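Local coordinates for flagellar hook associated protein type 3 FlgL (Legionella pneumophila subsp. pneumophila, PDB 5YTI) that probably serves as a structural component of the bacterial flagellum, as a hook-associated protein of the flagellin family, at residues P221-M226 / I288-N293. Residues are numbered along the deposited sequence; the frame is centred on the assembly and turned at random.
Sequences PDNYTM and ISPAKN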
loop_
_atom_site.group_PDB
_atom_site.type_symbol
_atom_site.label_atom_id
_atom_site.label_comp_id
_atom_site.label_asym_id
_atom_site.label_seq_id
_atom_site.Cartn_x
_atom_site.Cartn_y
_atom_site.Cartn_z
ATOM N N PRO A 221 0.667 -14.859 -5.232
ATOM C CA PRO A 221 1.837 -14.173 -4.725
ATOM C C PRO A 221 2.985 -15.205 -4.480
ATOM O O PRO A 221 2.753 -16.313 -3.927
ATOM C CB PRO A 221 1.320 -13.538 -3.423
ATOM C CG PRO A 221 0.149 -14.405 -2.981
ATOM C CD PRO A 221 -0.310 -15.212 -4.177
ATOM N N ASP A 222 4.195 -14.857 -4.922
ATOM C CA ASP A 222 5.366 -15.714 -4.746
ATOM C C ASP A 222 6.640 -14.917 -5.014
ATOM O O ASP A 222 6.610 -13.818 -5.538
ATOM C CB ASP A 222 5.280 -16.927 -5.691
ATOM C CG ASP A 222 6.152 -18.140 -5.249
ATOM O OD1 ASP A 222 6.878 -18.031 -4.226
ATOM O OD2 ASP A 222 6.100 -19.202 -5.951
ATOM N N ASN A 223 7.765 -15.495 -4.626
ATOM C CA ASN A 223 9.088 -15.005 -4.997
ATOM C C ASN A 223 9.571 -15.769 -6.244
ATOM O O ASN A 223 9.871 -16.992 -6.217
ATOM C CB ASN A 223 10.065 -15.211 -3.844
ATOM C CG ASN A 223 9.920 -14.182 -2.783
ATOM O OD1 ASN A 223 10.180 -13.038 -3.032
ATOM N ND2 ASN A 223 9.546 -14.578 -1.593
ATOM N N TYR A 224 9.642 -15.022 -7.338
ATOM C CA TYR A 224 9.847 -15.599 -8.654
ATOM C C TYR A 224 11.228 -15.264 -9.131
ATOM O O TYR A 224 11.766 -14.229 -8.809
ATOM C CB TYR A 224 8.794 -15.063 -9.657
ATOM C CG TYR A 224 7.381 -15.561 -9.415
ATOM C CD1 TYR A 224 6.968 -16.761 -9.917
ATOM C CD2 TYR A 224 6.473 -14.814 -8.684
ATOM C CE1 TYR A 224 5.683 -17.227 -9.688
ATOM C CE2 TYR A 224 5.187 -15.253 -8.450
ATOM C CZ TYR A 224 4.782 -16.468 -8.958
ATOM O OH TYR A 224 3.484 -16.942 -8.738
ATOM N N THR A 225 11.793 -16.149 -9.917
ATOM C CA THR A 225 13.056 -15.902 -10.531
ATOM C C THR A 225 12.913 -16.195 -12.019
ATOM O O THR A 225 12.407 -17.249 -12.436
ATOM C CB THR A 225 14.128 -16.765 -9.857
ATOM O OG1 THR A 225 13.874 -16.794 -8.434
ATOM C CG2 THR A 225 15.534 -16.210 -10.169
HETATM N N MSE A 226 13.321 -15.215 -12.808
HETATM C CA MSE A 226 13.272 -15.296 -14.261
HETATM C C MSE A 226 14.689 -15.448 -14.729
HETATM O O MSE A 226 15.565 -14.626 -14.421
HETATM C CB MSE A 226 12.652 -14.023 -14.845
HETATM C CG MSE A 226 12.440 -14.101 -16.363
HETATM SE SE MSE A 226 11.820 -12.385 -17.127
HETATM C CE MSE A 226 10.004 -13.115 -17.276
ATOM N N ILE A 288 11.317 -11.422 -9.028
ATOM C CA ILE A 288 9.969 -10.824 -9.021
ATOM C C ILE A 288 9.149 -11.222 -7.780
ATOM O O ILE A 288 8.872 -12.406 -7.529
ATOM C CB ILE A 288 9.174 -11.210 -10.277
ATOM C CG1 ILE A 288 9.993 -10.975 -11.539
ATOM C CG2 ILE A 288 7.879 -10.421 -10.312
ATOM C CD1 ILE A 288 9.686 -11.982 -12.611
ATOM N N SER A 289 8.704 -10.225 -7.038
ATOM C CA SER A 289 8.383 -10.437 -5.648
ATOM C C SER A 289 7.188 -9.607 -5.224
ATOM O O SER A 289 6.987 -8.500 -5.724
ATOM C CB SER A 289 9.617 -10.035 -4.851
ATOM O OG SER A 289 10.448 -9.162 -5.643
ATOM N N PRO A 290 6.391 -10.120 -4.287
ATOM C CA PRO A 290 5.251 -9.329 -3.818
ATOM C C PRO A 290 5.617 -7.900 -3.436
ATOM O O PRO A 290 6.729 -7.617 -3.039
ATOM C CB PRO A 290 4.776 -10.080 -2.581
ATOM C CG PRO A 290 5.812 -11.118 -2.300
ATOM C CD PRO A 290 6.495 -11.403 -3.593
ATOM N N ALA A 291 4.666 -7.000 -3.550
ATOM C CA ALA A 291 4.942 -5.647 -3.192
ATOM C C ALA A 291 5.148 -5.521 -1.709
ATOM O O ALA A 291 4.589 -6.263 -0.909
ATOM C CB ALA A 291 3.814 -4.767 -3.616
ATOM N N LYS A 292 5.926 -4.515 -1.362
ATOM C CA LYS A 292 6.445 -4.356 -0.031
ATOM C C LYS A 292 6.215 -2.915 0.360
ATOM O O LYS A 292 6.458 -2.034 -0.450
ATOM C CB LYS A 292 7.932 -4.641 -0.095
ATOM C CG LYS A 292 8.590 -4.890 1.237
ATOM C CD LYS A 292 10.082 -5.109 1.025
ATOM C CE LYS A 292 10.786 -5.589 2.291
ATOM N NZ LYS A 292 11.136 -4.471 3.225
ATOM N N ASN A 293 5.745 -2.646 1.569
ATOM C CA ASN A 293 5.621 -1.244 1.958
ATOM C C ASN A 293 6.988 -0.562 1.930
ATOM O O ASN A 293 7.991 -1.143 2.324
ATOM C CB ASN A 293 4.946 -1.076 3.317
ATOM C CG ASN A 293 3.429 -1.153 3.220
ATOM O OD1 ASN A 293 2.838 -0.763 2.198
ATOM N ND2 ASN A 293 2.784 -1.666 4.284
#
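Tyr224 and Ile288 show how an antiparallel hydrogen-bonded pair joins two strands far apart in sequence; it is the last such pair within these segments, and the pairing continues at Met226 with Phe286. The amide N of Tyr224 reaches O of Ile288 at 2.7 Å, and N of Ile288 returns a bond to O of Tyr224 at 2.9 Å. Both are fairly straight, with N-H...O angles of 158° and 163°. Above this pair the side chains pack on a shared face, CB of Tyr224 lying 3.9 Å from CB of Ile288. The tyrosine CG stands anti to its own carbonyl carbon (chi1 -70°), which sets the ring with its CD2 edge 3.6 Å from O of Ile288 and that oxygen near the ring plane. From there the ring leads away from the strand, its hydroxyl bonding to Asn270 and to O of Val220. Ile288 is the more deeply covered partner: its CD1 approaches CB of Met226, a selenomethionine here, while Phe193 and Ile195 of the adjacent strand 193-197 and Phe269 of strand 266-269 pack against it.

On the Asn223 side of the pair the two-bond pattern stops. The more open part lies at the partly exposed Ser289 and Asn223, which meet through CB and OD1, 3.6 Å apart, and the ND2 of Asn223 bonds to Ser343 of the second subunit. Pro290 and Asp222, by contrast, are buried: Pro290, lacking an amide hydrogen, instead brings its ring CD beside O of Asp222. The Asp222 side chain starts away from strand 285-290; its OD1 receives N of Asn223 from above the carboxylate plane, and the carboxylate also bonds to Leu244 and Ser245. The arrangement joins strands 224-230 and 285-290, inner neighbours in a five-stranded antiparallel sheet of the beta-rich domain that projects from the long helices of this flagellin-family protein.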